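Local coordinates for rifamycin polyketide synthase (Amycolatopsis mediterranei, PDB 4LN9), which probably removes water from a beta-hydroxyacyl polyketide intermediate, as the dehydratase domain of the terminal module of the rifamycin assembly line, at residues Tyr194-Arg206 with Thr215-Ala227. Sequence-based numbering, arbitrary orientation.
Sequences YGPTFRAVRAVWR and TFAEIALPEDARA
Strands 201-206 and 215-220 form a beta hairpin with a classic beta bulge, where Arg202 and Ala203 both face Glu218. The two run antiparallel, 168° between their directions. At the bulge Glu218 O accepts a hydrogen bond from Arg202 N at 2.8 Å, while Glu218 N reaches Ala203 O at 3.2 Å in a longer, more bent bond. Beyond it, Trp205 and Phe216 exchange two backbone bonds, and at the other end Ala220 N donates to Ala200 O.

On the face carrying Trp205, the indole lies along the neighbouring strand and meets it with the edge of its six-membered ring. Its CG sits anti to the carbonyl carbon (chi1 -55°); this first torsion, with the turn of the ring about chi2, brings CE3 to 4.1 Å from Phe216 CB and CH2 to 3.6 Å from Glu218 OE2. The Glu218 chain, extended beyond CG, passes that edge with CG in the ring plane and its carboxylate turned 37° from it. The same OE2 accepts a hydrogen bond from Trp170 NE1, and the Trp170 ring also packs edge-to-face with Trp205.

On the reverse face, Val204, Ala217, Val201 and Ile219 pack as apolar side chains: Val204 CG2 lies 4.1 Å from Ala217 CB, and Ile219 divides its branches between two neighbours. Its CG1 branch carries CD1 to Val201 CG2, 3.9 Å away, whereas CG2 rests against Ala200 CB. Helix 236-251 covers this side, His244 touching Val201 and Ala241 touching Ile219.

Past the strands, Pro222 CG presses against Pro196 O at 3.2 Å, and Leu221 CD2 approaches Thr197 O, a carbonyl buried without a hydrogen-bond partner. Thr197 OG1 is held by Asp69. Sheet strands wrapped round a long helix are the hallmark of a hotdog fold, and this bulged hairpin belongs to the double hotdog of the dehydratase domain.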
loop_
_atom_site.group_PDB
_atom_site.type_symbol
_atom_site.label_atom_id
_atom_site.label_comp_id
_atom_site.label_asym_id
_atom_site.label_seq_id
_atom_site.Cartn_x
_atom_site.Cartn_y
_atom_site.Cartn_z
ATOM N N TYR A 194 32.080 -7.496 7.747
ATOM C CA TYR A 194 31.164 -7.797 8.843
ATOM C C TYR A 194 31.503 -6.991 10.090
ATOM O O TYR A 194 32.509 -7.245 10.752
ATOM C CB TYR A 194 31.161 -9.291 9.171
ATOM C CG TYR A 194 30.715 -10.176 8.029
ATOM C CD1 TYR A 194 29.404 -10.143 7.562
ATOM C CD2 TYR A 194 31.581 -11.107 7.477
ATOM C CE1 TYR A 194 28.989 -10.979 6.542
ATOM C CE2 TYR A 194 31.176 -11.946 6.457
ATOM C CZ TYR A 194 29.883 -11.871 5.985
ATOM O OH TYR A 194 29.481 -12.702 4.963
ATOM N N GLY A 195 30.628 -6.053 10.434
ATOM C CA GLY A 195 30.693 -5.392 11.730
ATOM C C GLY A 195 30.159 -6.269 12.846
ATOM O O GLY A 195 29.725 -7.395 12.603
ATOM N N PRO A 196 30.094 -5.710 14.064
ATOM C CA PRO A 196 29.809 -6.430 15.305
ATOM C C PRO A 196 28.494 -7.205 15.273
ATOM O O PRO A 196 28.414 -8.293 15.843
ATOM C CB PRO A 196 29.734 -5.312 16.344
ATOM C CG PRO A 196 30.643 -4.260 15.811
ATOM C CD PRO A 196 30.487 -4.312 14.318
ATOM N N THR A 197 27.450 -6.619 14.695
ATOM C CA THR A 197 26.161 -7.300 14.624
ATOM C C THR A 197 26.267 -8.639 13.897
ATOM O O THR A 197 25.631 -9.618 14.291
ATOM C CB THR A 197 25.081 -6.433 13.952
ATOM O OG1 THR A 197 24.974 -5.183 14.643
ATOM C CG2 THR A 197 23.733 -7.140 13.991
ATOM N N PHE A 198 27.126 -8.701 12.885
ATOM C CA PHE A 198 27.191 -9.881 12.030
ATOM C C PHE A 198 28.290 -10.851 12.438
ATOM O O PHE A 198 28.359 -11.965 11.921
ATOM C CB PHE A 198 27.356 -9.491 10.562
ATOM C CG PHE A 198 26.099 -8.973 9.932
ATOM C CD1 PHE A 198 25.372 -9.757 9.050
ATOM C CD2 PHE A 198 25.601 -7.731 10.286
ATOM C CE1 PHE A 198 24.201 -9.286 8.488
ATOM C CE2 PHE A 198 24.437 -7.249 9.721
ATOM C CZ PHE A 198 23.724 -8.036 8.836
ATOM N N ARG A 199 29.192 -10.412 13.309
ATOM C CA ARG A 199 30.258 -11.293 13.761
ATOM C C ARG A 199 29.762 -12.249 14.842
ATOM O O ARG A 199 30.036 -12.060 16.028
ATOM C CB ARG A 199 31.478 -10.490 14.222
ATOM C CG ARG A 199 32.219 -9.820 13.071
ATOM C CD ARG A 199 33.590 -9.309 13.485
ATOM N NE ARG A 199 33.503 -8.365 14.595
ATOM C CZ ARG A 199 33.554 -7.042 14.463
ATOM N NH1 ARG A 199 33.722 -6.495 13.265
ATOM N NH2 ARG A 199 33.420 -6.265 15.529
ATOM N N ALA A 200 28.916 -13.194 14.439
ATOM C CA ALA A 200 28.155 -13.994 15.391
ATOM C C ALA A 200 28.614 -15.450 15.422
ATOM O O ALA A 200 28.065 -16.261 16.168
ATOM C CB ALA A 200 26.667 -13.909 15.091
ATOM N N VAL A 201 29.575 -15.796 14.574
ATOM C CA VAL A 201 30.106 -17.152 14.568
ATOM C C VAL A 201 31.017 -17.372 15.772
ATOM O O VAL A 201 32.028 -16.686 15.926
ATOM C CB VAL A 201 30.881 -17.454 13.272
ATOM C CG1 VAL A 201 31.469 -18.856 13.325
ATOM C CG2 VAL A 201 29.966 -17.304 12.065
ATOM N N ARG A 202 30.609 -18.267 16.668
ATOM C CA ARG A 202 31.302 -18.458 17.945
ATOM C C ARG A 202 32.292 -19.621 17.918
ATOM O O ARG A 202 33.290 -19.617 18.638
ATOM C CB ARG A 202 30.293 -18.655 19.077
ATOM C CG ARG A 202 29.364 -17.471 19.277
ATOM C CD ARG A 202 30.009 -16.424 20.171
ATOM N NE ARG A 202 30.291 -16.967 21.495
ATOM C CZ ARG A 202 31.181 -16.460 22.342
ATOM N NH1 ARG A 202 31.844 -15.353 22.033
ATOM N NH2 ARG A 202 31.378 -17.040 23.519
ATOM N N ALA A 203 31.965 -20.650 17.144
ATOM C CA ALA A 203 32.830 -21.812 16.997
ATOM C C ALA A 203 32.477 -22.493 15.687
ATOM O O ALA A 203 31.336 -22.420 15.231
ATOM C CB ALA A 203 32.625 -22.772 18.161
ATOM N N VAL A 204 33.459 -23.147 15.079
ATOM C CA VAL A 204 33.225 -23.922 13.871
ATOM C C VAL A 204 33.933 -25.267 13.979
ATOM O O VAL A 204 35.019 -25.353 14.550
ATOM C CB VAL A 204 33.752 -23.178 12.632
ATOM C CG1 VAL A 204 33.798 -24.109 11.430
ATOM C CG2 VAL A 204 32.889 -21.959 12.343
ATOM N N TRP A 205 33.237 -26.337 13.594
ATOM C CA TRP A 205 33.894 -27.630 13.402
ATOM C C TRP A 205 33.693 -28.099 11.997
ATOM O O TRP A 205 32.659 -27.824 11.387
ATOM C CB TRP A 205 33.339 -28.677 14.362
ATOM C CG TRP A 205 33.410 -28.281 15.814
ATOM C CD1 TRP A 205 34.299 -28.743 16.781
ATOM C CD2 TRP A 205 32.457 -27.441 16.542
ATOM N NE1 TRP A 205 34.007 -28.201 18.006
ATOM C CE2 TRP A 205 32.916 -27.406 17.930
ATOM C CE3 TRP A 205 31.324 -26.722 16.189
ATOM C CZ2 TRP A 205 32.253 -26.676 18.901
ATOM C CZ3 TRP A 205 30.670 -25.983 17.175
ATOM C CH2 TRP A 205 31.109 -25.982 18.502
ATOM N N ARG A 206 34.612 -28.929 11.519
ATOM C CA ARG A 206 34.542 -29.432 10.156
ATOM C C ARG A 206 34.668 -30.951 10.129
ATOM O O ARG A 206 35.361 -31.542 10.957
ATOM C CB ARG A 206 35.631 -28.794 9.292
ATOM C CG ARG A 206 35.655 -29.287 7.854
ATOM C CD ARG A 206 36.938 -28.881 7.145
ATOM N NE ARG A 206 37.174 -27.442 7.220
ATOM C CZ ARG A 206 38.094 -26.875 7.994
ATOM N NH1 ARG A 206 38.862 -27.625 8.772
ATOM N NH2 ARG A 206 38.257 -25.559 7.977
ATOM N N THR A 215 29.887 -28.484 7.671
ATOM C CA THR A 215 30.339 -27.449 8.595
ATOM C C THR A 215 29.354 -27.304 9.753
ATOM O O THR A 215 28.158 -27.111 9.538
ATOM C CB THR A 215 30.477 -26.088 7.886
ATOM O OG1 THR A 215 31.408 -26.201 6.803
ATOM C CG2 THR A 215 30.961 -25.021 8.856
ATOM N N PHE A 216 29.861 -27.420 10.977
ATOM C CA PHE A 216 29.051 -27.222 12.174
ATOM C C PHE A 216 29.473 -25.935 12.876
ATOM O O PHE A 216 30.649 -25.574 12.858
ATOM C CB PHE A 216 29.218 -28.415 13.120
ATOM C CG PHE A 216 28.822 -29.729 12.509
ATOM C CD1 PHE A 216 27.487 -30.032 12.298
ATOM C CD2 PHE A 216 29.785 -30.614 12.048
ATOM C CE1 PHE A 216 27.116 -31.221 11.700
ATOM C CE2 PHE A 216 29.420 -31.818 11.473
ATOM C CZ PHE A 216 28.084 -32.110 11.275
ATOM N N ALA A 217 28.511 -25.201 13.425
ATOM C CA ALA A 217 28.840 -23.951 14.097
ATOM C C ALA A 217 27.866 -23.614 15.212
ATOM O O ALA A 217 26.702 -24.016 15.181
ATOM C CB ALA A 217 28.924 -22.809 13.096
ATOM N N GLU A 218 28.371 -22.919 16.227
ATOM C CA GLU A 218 27.509 -22.211 17.155
ATOM C C GLU A 218 27.480 -20.736 16.805
ATOM O O GLU A 218 28.515 -20.123 16.534
ATOM C CB GLU A 218 27.973 -22.420 18.600
ATOM C CG GLU A 218 27.874 -23.868 19.066
ATOM C CD GLU A 218 28.182 -24.052 20.542
ATOM O OE1 GLU A 218 27.955 -23.107 21.331
ATOM O OE2 GLU A 218 28.521 -25.191 20.932
ATOM N N ILE A 219 26.267 -20.204 16.699
ATOM C CA ILE A 219 26.060 -18.823 16.302
ATOM C C ILE A 219 25.318 -18.125 17.431
ATOM O O ILE A 219 24.378 -18.682 17.995
ATOM C CB ILE A 219 25.187 -18.735 15.034
ATOM C CG1 ILE A 219 25.636 -19.766 13.996
ATOM C CG2 ILE A 219 25.209 -17.326 14.462
ATOM C CD1 ILE A 219 27.003 -19.491 13.408
ATOM N N ALA A 220 25.832 -16.976 17.855
ATOM C CA ALA A 220 25.154 -16.175 18.864
ATOM C C ALA A 220 25.327 -14.696 18.552
ATOM O O ALA A 220 26.442 -14.228 18.325
ATOM C CB ALA A 220 25.700 -16.494 20.247
ATOM N N LEU A 221 24.210 -13.982 18.445
ATOM C CA LEU A 221 24.250 -12.542 18.202
ATOM C C LEU A 221 24.858 -11.849 19.413
ATOM O O LEU A 221 24.631 -12.270 20.547
ATOM C CB LEU A 221 22.838 -12.002 17.955
ATOM C CG LEU A 221 22.189 -12.286 16.598
ATOM C CD1 LEU A 221 20.916 -11.466 16.438
ATOM C CD2 LEU A 221 23.158 -12.011 15.457
ATOM N N PRO A 222 25.599 -10.753 19.184
ATOM C CA PRO A 222 26.076 -9.963 20.315
ATOM C C PRO A 222 24.909 -9.368 21.094
ATOM O O PRO A 222 23.800 -9.273 20.566
ATOM C CB PRO A 222 26.892 -8.851 19.650
ATOM C CG PRO A 222 26.335 -8.741 18.271
ATOM C CD PRO A 222 25.937 -10.137 17.889
ATOM N N GLU A 223 25.145 -9.006 22.350
ATOM C CA GLU A 223 24.063 -8.557 23.221
ATOM C C GLU A 223 23.353 -7.322 22.672
ATOM O O GLU A 223 22.161 -7.132 22.905
ATOM C CB GLU A 223 24.572 -8.300 24.642
ATOM C CG GLU A 223 24.458 -9.498 25.573
ATOM C CD GLU A 223 23.024 -9.960 25.774
ATOM O OE1 GLU A 223 22.163 -9.112 26.094
ATOM O OE2 GLU A 223 22.775 -11.181 25.688
ATOM N N ASP A 224 24.064 -6.536 21.870
ATOM C CA ASP A 224 23.486 -5.343 21.259
ATOM C C ASP A 224 22.298 -5.667 20.355
ATOM O O ASP A 224 21.414 -4.833 20.160
ATOM C CB ASP A 224 24.550 -4.579 20.471
ATOM C CG ASP A 224 25.479 -3.786 21.366
ATOM O OD1 ASP A 224 25.376 -3.927 22.603
ATOM O OD2 ASP A 224 26.307 -3.018 20.834
ATOM N N ALA A 225 22.311 -6.857 19.763
ATOM C CA ALA A 225 21.316 -7.223 18.756
ATOM C C ALA A 225 20.142 -7.984 19.367
ATOM O O ALA A 225 19.128 -8.215 18.708
ATOM C CB ALA A 225 21.959 -8.040 17.646
ATOM N N ARG A 226 20.260 -8.308 20.651
ATOM C CA ARG A 226 19.367 -9.265 21.293
ATOM C C ARG A 226 17.893 -8.856 21.240
ATOM O O ARG A 226 17.023 -9.690 20.992
ATOM C CB ARG A 226 19.788 -9.478 22.744
ATOM C CG ARG A 226 18.847 -10.381 23.515
ATOM C CD ARG A 226 19.238 -11.829 23.310
ATOM N NE ARG A 226 20.515 -12.127 23.961
ATOM C CZ ARG A 226 20.828 -13.321 24.445
ATOM N NH1 ARG A 226 19.995 -14.341 24.277
ATOM N NH2 ARG A 226 21.946 -13.489 25.138
ATOM N N ALA A 227 17.609 -7.614 21.621
ATOM C CA ALA A 227 16.231 -7.135 21.682
ATOM C C ALA A 227 15.584 -7.131 20.298
ATOM O O ALA A 227 14.434 -7.543 20.138
ATOM C CB ALA A 227 16.177 -5.747 22.300
#